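Local coordinates for Ctr9 protein (Myceliophthora thermophila, PDB 6AF0), which probably binds RNA polymerase II as the tetratricopeptide-repeat subunit of the Paf1 complex, this chain being the long helical-repeat part of the protein, at residues A[717-721]-A[750-754]; A[760-764]-A[778-783]; A[273-277]-A[290-295]; A[458-462]-A[475-479]. All coordinates share one frame; numbering follows the deposited sequence.

Contact 1: A[717-721]-A[750-754]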
loop_
_atom_site.group_PDB
_atom_site.type_symbol
_atom_site.label_atom_id
_atom_site.label_comp_id
_atom_site.label_asym_id
_atom_site.label_seq_id
_atom_site.Cartn_x
_atom_site.Cartn_y
_atom_site.Cartn_z
ATOM N N ARG A 717 20.136 -42.742 -30.097
ATOM C CA ARG A 717 19.854 -41.329 -30.300
ATOM C C ARG A 717 18.604 -40.883 -29.533
ATOM O O ARG A 717 18.504 -39.719 -29.121
ATOM C CB ARG A 717 19.737 -41.012 -31.797
ATOM C CG ARG A 717 18.392 -41.319 -32.446
ATOM C CD ARG A 717 18.381 -40.760 -33.871
ATOM N NE ARG A 717 17.068 -40.682 -34.524
ATOM C CZ ARG A 717 16.012 -39.989 -34.084
ATOM N NH1 ARG A 717 16.045 -39.317 -32.935
ATOM N NH2 ARG A 717 14.888 -39.983 -34.792
ATOM N N SER A 718 17.662 -41.796 -29.318
ATOM C CA SER A 718 16.538 -41.487 -28.432
ATOM C C SER A 718 16.998 -41.260 -26.966
ATOM O O SER A 718 16.306 -40.635 -26.169
ATOM C CB SER A 718 15.483 -42.578 -28.491
ATOM O OG SER A 718 14.259 -42.080 -27.982
ATOM N N ALA A 719 18.158 -41.798 -26.613
ATOM C CA ALA A 719 18.846 -41.415 -25.376
ATOM C C ALA A 719 19.425 -39.999 -25.490
ATOM O O ALA A 719 19.389 -39.232 -24.525
ATOM C CB ALA A 719 19.952 -42.411 -25.049
ATOM N N ALA A 720 19.978 -39.671 -26.662
ATOM C CA ALA A 720 20.505 -38.322 -26.947
ATOM C C ALA A 720 19.438 -37.239 -26.844
ATOM O O ALA A 720 19.720 -36.140 -26.373
ATOM C CB ALA A 720 21.158 -38.264 -28.322
ATOM N N TYR A 721 18.228 -37.540 -27.306
ATOM C CA TYR A 721 17.090 -36.626 -27.123
ATOM C C TYR A 721 16.735 -36.485 -25.650
ATOM O O TYR A 721 16.402 -35.399 -25.177
ATOM C CB TYR A 721 15.853 -37.102 -27.888
ATOM C CG TYR A 721 15.824 -36.711 -29.352
ATOM C CD1 TYR A 721 16.967 -36.805 -30.152
ATOM C CD2 TYR A 721 14.653 -36.264 -29.945
ATOM C CE1 TYR A 721 16.935 -36.453 -31.492
ATOM C CE2 TYR A 721 14.618 -35.923 -31.284
ATOM C CZ TYR A 721 15.760 -36.016 -32.054
ATOM O OH TYR A 721 15.734 -35.668 -33.383
ATOM N N VAL A 750 8.087 -33.632 -31.332
ATOM C CA VAL A 750 7.721 -34.002 -32.685
ATOM C C VAL A 750 8.635 -35.094 -33.250
ATOM O O VAL A 750 8.187 -36.022 -33.913
ATOM C CB VAL A 750 7.725 -32.780 -33.619
ATOM C CG1 VAL A 750 9.123 -32.213 -33.733
ATOM C CG2 VAL A 750 7.209 -33.160 -34.998
ATOM N N GLU A 751 9.919 -34.980 -32.983
ATOM C CA GLU A 751 10.887 -35.860 -33.602
ATOM C C GLU A 751 10.971 -37.205 -32.900
ATOM O O GLU A 751 10.962 -38.239 -33.562
ATOM C CB GLU A 751 12.250 -35.190 -33.619
ATOM C CG GLU A 751 12.271 -33.910 -34.427
ATOM C CD GLU A 751 13.651 -33.317 -34.573
ATOM O OE1 GLU A 751 14.518 -33.585 -33.715
ATOM O OE2 GLU A 751 13.851 -32.563 -35.549
ATOM N N ASP A 752 11.057 -37.208 -31.570
ATOM C CA ASP A 752 11.201 -38.484 -30.859
ATOM C C ASP A 752 9.890 -39.215 -30.741
ATOM O O ASP A 752 9.860 -40.411 -30.945
ATOM C CB ASP A 752 11.810 -38.351 -29.472
ATOM C CG ASP A 752 12.266 -39.697 -28.920
ATOM O OD1 ASP A 752 13.495 -39.932 -28.893
ATOM O OD2 ASP A 752 11.404 -40.531 -28.551
ATOM N N ARG A 753 8.824 -38.518 -30.375
ATOM C CA ARG A 753 7.485 -39.126 -30.370
ATOM C C ARG A 753 6.530 -38.260 -31.113
ATOM O O ARG A 753 6.143 -37.204 -30.633
ATOM C CB ARG A 753 6.916 -39.352 -28.969
ATOM C CG ARG A 753 7.677 -38.727 -27.810
ATOM C CD ARG A 753 8.563 -39.765 -27.125
ATOM N NE ARG A 753 8.231 -39.903 -25.709
ATOM C CZ ARG A 753 7.122 -40.482 -25.238
ATOM N NH1 ARG A 753 6.198 -40.997 -26.054
ATOM N NH2 ARG A 753 6.925 -40.540 -23.925
ATOM N N LYS A 754 6.065 -38.745 -32.243
ATOM C CA LYS A 754 5.453 -37.867 -33.214
ATOM C C LYS A 754 4.174 -37.329 -32.605
ATOM O O LYS A 754 3.081 -37.680 -33.029
ATOM C CB LYS A 754 5.183 -38.586 -34.536
ATOM C CG LYS A 754 6.032 -39.806 -34.829
ATOM C CD LYS A 754 7.361 -39.444 -35.457
ATOM C CE LYS A 754 8.270 -40.664 -35.469
ATOM N NZ LYS A 754 9.321 -40.565 -36.518
#
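Tyr721 reaches from helix 712-734 across the last turn of helix 739-752, meeting Asp752 with its near half and Glu751 with its far half. Tyr721 CB points at the other segment and lies 3.8 Å from Asp752 OD1. CG stands anti to the carbonyl carbon (chi1 -83°), and this sends the ring out over the gap between the helices. Next along the ring, Tyr721 CD2 packs on Asp752 CB at 3.6 Å. One atom further, Tyr721 CE2 has Glu751 CB at 3.4 Å, the methylene lying at the ring edge and in its plane. At the tip, Tyr721 OH donates a hydrogen bond to Glu751 OE1; the modelled 2.4 Å is too short to be taken literally. Ring and carboxylate planes are turned 37° apart. Glu751 gets there with an extended chain, and its other oxygen, OE2, makes a salt bridge with Arg704.

A second bond sits one turn back, where Ser718 OG donates to Asp752 OD1, again modelled very short. Arg717 NH1 lies over one face of the tyrosine ring, near the rim, 3.2 Å above the plane. Arg717 NH1 is 4.8 Å from Asp752 OD1, so opposite charges are near without touching. Asp752 closes its helix, a place that would probably make its charge less welcome; Ser718 and the nearby arginine may offset this. The contact joins two successive helices. Helix 689-704 backs Tyr721 through Ala703 and Arg704, and aromatic side chains of two other protein chains pack against the end of helix 739-752.

Contact 2: A[760-764]-A[778-783]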
loop_
_atom_site.group_PDB
_atom_site.type_symbol
_atom_site.label_atom_id
_atom_site.label_comp_id
_atom_site.label_asym_id
_atom_site.label_seq_id
_atom_site.Cartn_x
_atom_site.Cartn_y
_atom_site.Cartn_z
ATOM N N LEU A 760 2.282 -28.794 -30.865
ATOM C CA LEU A 760 1.622 -27.621 -31.421
ATOM C C LEU A 760 1.055 -26.638 -30.385
ATOM O O LEU A 760 0.993 -25.449 -30.642
ATOM C CB LEU A 760 0.505 -28.031 -32.380
ATOM C CG LEU A 760 -0.215 -26.849 -33.034
ATOM C CD1 LEU A 760 0.822 -25.954 -33.681
ATOM C CD2 LEU A 760 -1.247 -27.288 -34.054
ATOM N N GLN A 761 0.611 -27.128 -29.237
ATOM C CA GLN A 761 0.192 -26.241 -28.140
ATOM C C GLN A 761 1.335 -25.343 -27.704
ATOM O O GLN A 761 1.201 -24.115 -27.658
ATOM C CB GLN A 761 -0.284 -27.042 -26.932
ATOM C CG GLN A 761 -1.525 -27.865 -27.190
ATOM C CD GLN A 761 -2.780 -27.048 -27.017
ATOM O OE1 GLN A 761 -2.916 -25.969 -27.606
ATOM N NE2 GLN A 761 -3.707 -27.552 -26.201
ATOM N N ILE A 762 2.456 -25.984 -27.383
ATOM C CA ILE A 762 3.685 -25.288 -27.006
ATOM C C ILE A 762 3.973 -24.229 -28.047
ATOM O O ILE A 762 4.066 -23.043 -27.729
ATOM C CB ILE A 762 4.898 -26.240 -26.908
ATOM C CG1 ILE A 762 4.802 -27.145 -25.667
ATOM C CG2 ILE A 762 6.186 -25.442 -26.833
ATOM C CD1 ILE A 762 4.372 -28.567 -25.945
ATOM N N PHE A 763 4.064 -24.677 -29.295
ATOM C CA PHE A 763 4.286 -23.791 -30.424
ATOM C C PHE A 763 3.350 -22.584 -30.474
ATOM O O PHE A 763 3.799 -21.519 -30.847
ATOM C CB PHE A 763 4.231 -24.542 -31.764
ATOM C CG PHE A 763 5.490 -25.296 -32.080
ATOM C CD1 PHE A 763 6.717 -24.675 -31.993
ATOM C CD2 PHE A 763 5.447 -26.633 -32.469
ATOM C CE1 PHE A 763 7.880 -25.372 -32.270
ATOM C CE2 PHE A 763 6.609 -27.335 -32.742
ATOM C CZ PHE A 763 7.830 -26.702 -32.638
ATOM N N ILE A 764 2.075 -22.722 -30.113
ATOM C CA ILE A 764 1.122 -21.607 -30.320
ATOM C C ILE A 764 1.381 -20.462 -29.377
ATOM O O ILE A 764 1.223 -19.283 -29.752
ATOM C CB ILE A 764 -0.362 -21.975 -30.108
ATOM C CG1 ILE A 764 -0.767 -23.185 -30.943
ATOM C CG2 ILE A 764 -1.265 -20.793 -30.486
ATOM C CD1 ILE A 764 -1.659 -24.134 -30.174
ATOM N N ASN A 778 9.001 -23.630 -37.981
ATOM C CA ASN A 778 8.679 -24.829 -37.212
ATOM C C ASN A 778 7.179 -25.074 -37.117
ATOM O O ASN A 778 6.719 -26.219 -37.081
ATOM C CB ASN A 778 9.223 -24.687 -35.798
ATOM C CG ASN A 778 10.739 -24.604 -35.747
ATOM O OD1 ASN A 778 11.441 -24.816 -36.742
ATOM N ND2 ASN A 778 11.251 -24.309 -34.569
ATOM N N MET A 779 6.427 -23.982 -37.044
ATOM C CA MET A 779 4.970 -24.040 -37.063
ATOM C C MET A 779 4.463 -24.552 -38.401
ATOM O O MET A 779 3.715 -25.528 -38.455
ATOM C CB MET A 779 4.382 -22.661 -36.793
ATOM C CG MET A 779 4.230 -22.343 -35.315
ATOM S SD MET A 779 2.868 -21.193 -35.083
ATOM C CE MET A 779 2.160 -21.832 -33.585
ATOM N N GLY A 780 4.882 -23.890 -39.476
ATOM C CA GLY A 780 4.599 -24.359 -40.835
ATOM C C GLY A 780 4.906 -25.842 -41.046
ATOM O O GLY A 780 4.174 -26.533 -41.733
ATOM N N HIS A 781 5.981 -26.335 -40.437
ATOM C CA HIS A 781 6.335 -27.760 -40.497
ATOM C C HIS A 781 5.299 -28.676 -39.846
ATOM O O HIS A 781 4.962 -29.729 -40.385
ATOM C CB HIS A 781 7.675 -28.008 -39.816
ATOM C CG HIS A 781 8.828 -27.333 -40.481
ATOM N ND1 HIS A 781 8.723 -26.713 -41.706
ATOM C CD2 HIS A 781 10.128 -27.230 -40.118
ATOM C CE1 HIS A 781 9.902 -26.236 -42.057
ATOM N NE2 HIS A 781 10.774 -26.542 -41.114
ATOM N N ILE A 782 4.835 -28.287 -38.667
ATOM C CA ILE A 782 3.786 -29.031 -37.985
ATOM C C ILE A 782 2.485 -28.996 -38.793
ATOM O O ILE A 782 1.871 -30.019 -39.013
ATOM C CB ILE A 782 3.548 -28.495 -36.551
ATOM C CG1 ILE A 782 4.816 -28.625 -35.697
ATOM C CG2 ILE A 782 2.402 -29.228 -35.863
ATOM C CD1 ILE A 782 5.391 -30.026 -35.587
ATOM N N TYR A 783 2.083 -27.828 -39.255
ATOM C CA TYR A 783 0.801 -27.695 -39.948
ATOM C C TYR A 783 0.807 -28.394 -41.293
ATOM O O TYR A 783 -0.228 -28.835 -41.775
ATOM C CB TYR A 783 0.462 -26.242 -40.170
ATOM C CG TYR A 783 -0.097 -25.556 -38.971
ATOM C CD1 TYR A 783 -1.188 -24.726 -39.085
ATOM C CD2 TYR A 783 0.461 -25.722 -37.717
ATOM C CE1 TYR A 783 -1.708 -24.068 -37.985
ATOM C CE2 TYR A 783 -0.058 -25.070 -36.620
ATOM C CZ TYR A 783 -1.139 -24.243 -36.757
ATOM O OH TYR A 783 -1.653 -23.603 -35.659
#
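Phe763 and Met779 interlock where helix 756-770 meets helix 773-785, the first helix of a predicted tetratricopeptide repeat. Phe763 CB touches Met779 CE at 3.9 Å, and the bend at chi3 (141°) turns that methyl back toward helix 756-770, where it also approaches Ile764 CG1. The phenyl ring projects further between the helices, and residues one turn apart approach it obliquely, on its CE1 and CE2 sides: Asn778 CB lies 3.8 Å from Phe763 CE1, while Ile782 CG1 lies 3.7 Å from Phe763 CE2. Leu760 covers the next turn, with Leu760 CB 4.1 Å from Ile782 CG2; it also lies beside Tyr783, in a spot where the model is too tight to give detail.

Helix 739-752 packs behind this shell, Gln743 on Phe763 and Val750 on Ile782. Helix 789-801 backs Met779 and Tyr783 with Ser795 and Ala792. The two segments run near-antiparallel at 146°, with axes 10.5 Å apart, a spacing filled by large apolar side chains. The amide of Asn778 finds its partner outside the helix pair: ND2 hydrogen-bonds to the backbone of another protein's chain.

Contact 3: A[273-277]-A[290-295]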
loop_
_atom_site.group_PDB
_atom_site.type_symbol
_atom_site.label_atom_id
_atom_site.label_comp_id
_atom_site.label_asym_id
_atom_site.label_seq_id
_atom_site.Cartn_x
_atom_site.Cartn_y
_atom_site.Cartn_z
ATOM N N TYR A 273 -13.930 26.653 18.977
ATOM C CA TYR A 273 -13.078 27.374 18.057
ATOM C C TYR A 273 -11.969 26.485 17.562
ATOM O O TYR A 273 -11.591 26.613 16.423
ATOM C CB TYR A 273 -12.507 28.649 18.701
ATOM C CG TYR A 273 -13.510 29.760 18.773
ATOM C CD1 TYR A 273 -13.913 30.440 17.632
ATOM C CD2 TYR A 273 -14.076 30.113 19.978
ATOM C CE1 TYR A 273 -14.848 31.450 17.710
ATOM C CE2 TYR A 273 -15.016 31.107 20.061
ATOM C CZ TYR A 273 -15.396 31.776 18.929
ATOM O OH TYR A 273 -16.322 32.781 19.023
ATOM N N LEU A 274 -11.445 25.605 18.413
ATOM C CA LEU A 274 -10.409 24.647 18.001
ATOM C C LEU A 274 -10.939 23.743 16.872
ATOM O O LEU A 274 -10.346 23.643 15.810
ATOM C CB LEU A 274 -9.948 23.800 19.192
ATOM C CG LEU A 274 -8.733 22.854 19.027
ATOM C CD1 LEU A 274 -7.498 23.572 18.523
ATOM C CD2 LEU A 274 -8.375 22.153 20.337
ATOM N N ASP A 275 -12.077 23.112 17.099
ATOM C CA ASP A 275 -12.722 22.296 16.087
ATOM C C ASP A 275 -12.878 23.095 14.761
ATOM O O ASP A 275 -12.506 22.602 13.670
ATOM C CB ASP A 275 -14.058 21.838 16.652
ATOM C CG ASP A 275 -14.854 21.002 15.700
ATOM O OD1 ASP A 275 -14.516 19.811 15.445
ATOM O OD2 ASP A 275 -15.882 21.547 15.244
ATOM N N ALA A 276 -13.401 24.327 14.886
ATOM C CA ALA A 276 -13.564 25.269 13.755
ATOM C C ALA A 276 -12.248 25.550 13.019
ATOM O O ALA A 276 -12.233 25.657 11.801
ATOM C CB ALA A 276 -14.166 26.580 14.244
ATOM N N SER A 277 -11.159 25.677 13.768
ATOM C CA SER A 277 -9.840 25.917 13.196
ATOM C C SER A 277 -9.377 24.708 12.443
ATOM O O SER A 277 -8.596 24.817 11.520
ATOM C CB SER A 277 -8.806 26.232 14.277
ATOM O OG SER A 277 -8.502 25.108 15.083
ATOM N N LEU A 290 -8.812 32.107 14.590
ATOM C CA LEU A 290 -9.559 31.041 15.298
ATOM C C LEU A 290 -8.742 30.250 16.347
ATOM O O LEU A 290 -9.245 29.875 17.389
ATOM C CB LEU A 290 -10.101 30.024 14.305
ATOM C CG LEU A 290 -11.141 30.486 13.311
ATOM C CD1 LEU A 290 -11.365 29.391 12.277
ATOM C CD2 LEU A 290 -12.442 30.808 14.023
ATOM N N TYR A 291 -7.486 29.975 16.055
ATOM C CA TYR A 291 -6.685 29.119 16.917
ATOM C C TYR A 291 -6.133 29.880 18.096
ATOM O O TYR A 291 -6.039 29.342 19.185
ATOM C CB TYR A 291 -5.519 28.497 16.133
ATOM C CG TYR A 291 -4.641 27.590 16.956
ATOM C CD1 TYR A 291 -4.983 26.263 17.166
ATOM C CD2 TYR A 291 -3.465 28.056 17.511
ATOM C CE1 TYR A 291 -4.179 25.426 17.930
ATOM C CE2 TYR A 291 -2.648 27.230 18.270
ATOM C CZ TYR A 291 -3.005 25.921 18.478
ATOM O OH TYR A 291 -2.174 25.144 19.242
ATOM N N LYS A 292 -5.725 31.118 17.852
ATOM C CA LYS A 292 -5.181 31.981 18.915
ATOM C C LYS A 292 -6.366 32.371 19.816
ATOM O O LYS A 292 -6.286 32.384 21.063
ATOM C CB LYS A 292 -4.491 33.238 18.349
ATOM C CG LYS A 292 -3.801 33.052 17.004
ATOM C CD LYS A 292 -3.298 34.360 16.389
ATOM C CE LYS A 292 -1.778 34.484 16.465
ATOM N NZ LYS A 292 -1.121 33.668 15.401
ATOM N N LYS A 293 -7.485 32.656 19.158
ATOM C CA LYS A 293 -8.718 32.957 19.860
ATOM C C LYS A 293 -9.058 31.872 20.840
ATOM O O LYS A 293 -9.253 32.113 22.026
ATOM C CB LYS A 293 -9.881 33.080 18.886
ATOM C CG LYS A 293 -11.226 33.114 19.587
ATOM C CD LYS A 293 -12.096 34.264 19.094
ATOM C CE LYS A 293 -12.725 35.019 20.253
ATOM N NZ LYS A 293 -13.308 36.296 19.796
ATOM N N ALA A 294 -9.144 30.665 20.311
ATOM C CA ALA A 294 -9.547 29.500 21.093
ATOM C C ALA A 294 -8.632 29.213 22.239
ATOM O O ALA A 294 -9.052 29.101 23.381
ATOM C CB ALA A 294 -9.559 28.286 20.214
ATOM N N MET A 295 -7.361 29.078 21.913
ATOM C CA MET A 295 -6.321 28.760 22.898
ATOM C C MET A 295 -5.970 29.862 23.880
ATOM O O MET A 295 -5.908 29.628 25.098
ATOM C CB MET A 295 -5.015 28.408 22.177
ATOM C CG MET A 295 -5.084 27.111 21.412
ATOM S SD MET A 295 -5.361 25.766 22.574
ATOM C CE MET A 295 -5.590 24.461 21.377
#
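Tyr273 and Ala294 bring two consecutive helices of the alpha-alpha superhelical array, 263-279 and 285-305, close together in an antiparallel hairpin. The short segments run at 160° with axes 8.3 Å apart, and the small Ala294 is consistent with so close an approach: Ala294 CB sits against Tyr273 CB and 3.7 Å from Leu274 N.

Apolar contacts extend from here in both directions. Toward the start of helix 285-305, Leu290 splits its branches: CD2 reaches the edge of the tyrosine ring, 3.9 Å from Tyr273 CD1, while CD1 lies over the backbone of Ala276 and Ser277. On the other flank, Leu274 has CG anti to its own nitrogen (chi1 -172°), which brings Leu274 CD1 up to both Met295 CE (3.5 Å) and Tyr291 CE1 (3.8 Å).

The aromatic interaction is a CH-pi contact. Lys293 lays its aliphatic chain over a face of the Tyr273 ring, with CG 4.1 Å from the ring centroid and 7° off the normal. Its ammonium runs on to a long, weak ion pair with Glu297.

Two polar groups at the seam find partners on their own helix or on a neighbouring one. Tyr273 OH is hydrogen-bonded to Lys249 NZ, tying this helix to helix 245-258. Ser277 OG turns back on its own helix and donates to Leu274 O, a bond modelled very short, so its exact length is not to be trusted.

Contact 4: A[458-462]-A[475-479]; sequences VRSAW and VLLNL
The guanidinium of Arg459 is met by two leucines of the opposite helix: Leu479 CD2 lies over one face, 3.8 Å from Arg459 NE, and Leu476 CD2 comes in at the edge, in the plane, 3.4 Å from Arg459 NH1. The Trp462 indole has Arg459 CA of its own helix over one face, toward the rim. At its edge, in plane, is Leu476 CD1, 4.0 Å from Trp462 CZ3. Leu476 therefore wedges between the two, giving one methyl to the arginine and the other to the tryptophan, while its CG is 3.9 Å from Trp462 CH2. An extended chain from CG to NE (chi2 176°) carries the arginine head across. One residue before Leu476, Val475 CB approaches Trp462 CZ2, and Val458 CG1 meets Val475 CG1 at 4.4 Å.

These segments of helices 445-463 and 473-484 run at 140° with axes 12.5 Å apart, a gap bridged by long side chains. Helix 418-435 touches Val475 through Ile422, and helix 488-504 lies against Arg459 and Leu476, so four helices in a row share this core near the middle of the superhelical array. Arg459 acts across the contact through one face and the edge of its guanidinium and through its CD methylene, and its charge finds a long, weak ion pair with Glu456 on its own helix. The helix pair is consequently held mainly by shape and apolar burial.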
loop_
_atom_site.group_PDB
_atom_site.type_symbol
_atom_site.label_atom_id
_atom_site.label_comp_id
_atom_site.label_asym_id
_atom_site.label_seq_id
_atom_site.Cartn_x
_atom_site.Cartn_y
_atom_site.Cartn_z
ATOM N N VAL A 458 -3.104 3.965 -1.090
ATOM C CA VAL A 458 -2.641 5.323 -0.866
ATOM C C VAL A 458 -2.889 6.198 -2.088
ATOM O O VAL A 458 -3.176 7.381 -1.953
ATOM C CB VAL A 458 -1.147 5.344 -0.530
ATOM C CG1 VAL A 458 -0.582 6.754 -0.588
ATOM C CG2 VAL A 458 -0.905 4.741 0.844
ATOM N N ARG A 459 -2.764 5.637 -3.282
ATOM C CA ARG A 459 -3.071 6.392 -4.501
ATOM C C ARG A 459 -4.547 6.736 -4.570
ATOM O O ARG A 459 -4.913 7.844 -4.950
ATOM C CB ARG A 459 -2.652 5.627 -5.755
ATOM C CG ARG A 459 -1.245 5.958 -6.203
ATOM C CD ARG A 459 -0.830 5.115 -7.395
ATOM N NE ARG A 459 0.232 5.763 -8.158
ATOM C CZ ARG A 459 0.489 5.547 -9.443
ATOM N NH1 ARG A 459 1.471 6.216 -10.030
ATOM N NH2 ARG A 459 -0.222 4.680 -10.155
ATOM N N SER A 460 -5.384 5.779 -4.192
ATOM C CA SER A 460 -6.819 6.009 -4.036
ATOM C C SER A 460 -7.105 7.197 -3.112
ATOM O O SER A 460 -8.025 7.980 -3.359
ATOM C CB SER A 460 -7.473 4.758 -3.461
ATOM O OG SER A 460 -6.827 3.601 -3.954
ATOM N N ALA A 461 -6.309 7.314 -2.050
ATOM C CA ALA A 461 -6.407 8.431 -1.102
ATOM C C ALA A 461 -6.079 9.777 -1.738
ATOM O O ALA A 461 -6.669 10.801 -1.387
ATOM C CB ALA A 461 -5.505 8.196 0.104
ATOM N N TRP A 462 -5.136 9.780 -2.669
ATOM C CA TRP A 462 -4.820 10.996 -3.406
ATOM C C TRP A 462 -5.955 11.303 -4.390
ATOM O O TRP A 462 -6.152 12.448 -4.785
ATOM C CB TRP A 462 -3.514 10.851 -4.190
ATOM C CG TRP A 462 -2.287 10.437 -3.415
ATOM C CD1 TRP A 462 -2.218 9.999 -2.125
ATOM C CD2 TRP A 462 -0.951 10.388 -3.922
ATOM N NE1 TRP A 462 -0.921 9.693 -1.796
ATOM C CE2 TRP A 462 -0.123 9.923 -2.882
ATOM C CE3 TRP A 462 -0.372 10.701 -5.154
ATOM C CZ2 TRP A 462 1.251 9.762 -3.037
ATOM C CZ3 TRP A 462 0.990 10.545 -5.305
ATOM C CH2 TRP A 462 1.786 10.080 -4.254
ATOM N N VAL A 475 6.735 7.439 -2.119
ATOM C CA VAL A 475 5.746 6.381 -2.383
ATOM C C VAL A 475 5.733 5.993 -3.854
ATOM O O VAL A 475 5.630 4.810 -4.192
ATOM C CB VAL A 475 4.314 6.820 -2.003
ATOM C CG1 VAL A 475 3.277 5.817 -2.483
ATOM C CG2 VAL A 475 4.181 7.012 -0.500
ATOM N N LEU A 476 5.805 6.998 -4.725
ATOM C CA LEU A 476 5.806 6.772 -6.173
ATOM C C LEU A 476 7.050 6.015 -6.654
ATOM O O LEU A 476 6.963 5.118 -7.496
ATOM C CB LEU A 476 5.706 8.108 -6.911
ATOM C CG LEU A 476 4.321 8.743 -6.937
ATOM C CD1 LEU A 476 4.424 10.209 -7.324
ATOM C CD2 LEU A 476 3.405 7.980 -7.885
ATOM N N LEU A 477 8.199 6.388 -6.110
ATOM C CA LEU A 477 9.459 5.763 -6.454
ATOM C C LEU A 477 9.527 4.305 -6.042
ATOM O O LEU A 477 9.994 3.457 -6.797
ATOM C CB LEU A 477 10.602 6.501 -5.774
ATOM C CG LEU A 477 10.777 7.962 -6.159
ATOM C CD1 LEU A 477 11.991 8.512 -5.417
ATOM C CD2 LEU A 477 10.926 8.118 -7.670
ATOM N N ASN A 478 9.093 4.030 -4.825
ATOM C CA ASN A 478 9.038 2.668 -4.321
ATOM C C ASN A 478 8.121 1.832 -5.208
ATOM O O ASN A 478 8.504 0.783 -5.734
ATOM C CB ASN A 478 8.551 2.662 -2.860
ATOM C CG ASN A 478 9.639 3.083 -1.875
ATOM O OD1 ASN A 478 10.826 3.190 -2.222
ATOM N ND2 ASN A 478 9.245 3.291 -0.634
ATOM N N LEU A 479 6.921 2.350 -5.396
ATOM C CA LEU A 479 5.913 1.711 -6.205
ATOM C C LEU A 479 6.395 1.488 -7.633
ATOM O O LEU A 479 5.942 0.571 -8.314
ATOM C CB LEU A 479 4.677 2.599 -6.222
ATOM C CG LEU A 479 3.355 1.926 -6.534
ATOM C CD1 LEU A 479 3.026 0.920 -5.449
ATOM C CD2 LEU A 479 2.272 2.989 -6.625
#

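Along the chain the order is contact 3, contact 4, contact 1, contact 2, each closing before the next opens, and each joins two helices that follow one another directly. Contacts 1 and 2 are neighbours, centres about 17 Å apart, and touch where Val750 CG2 packs on Ile782 CD1 at 3.7 Å, so helix 739-752 passes from one to the other. Contact 4 lies near the chain's centre, about 33 Å from contact 3 and about 44 Å from contact 2 between centres. Contacts 1 and 3, about 85 Å apart between centres, fall on opposite sides of it. Pairings of successive helices repeated over such a length build an elongated superhelical scaffold, consistent with binding several partner proteins.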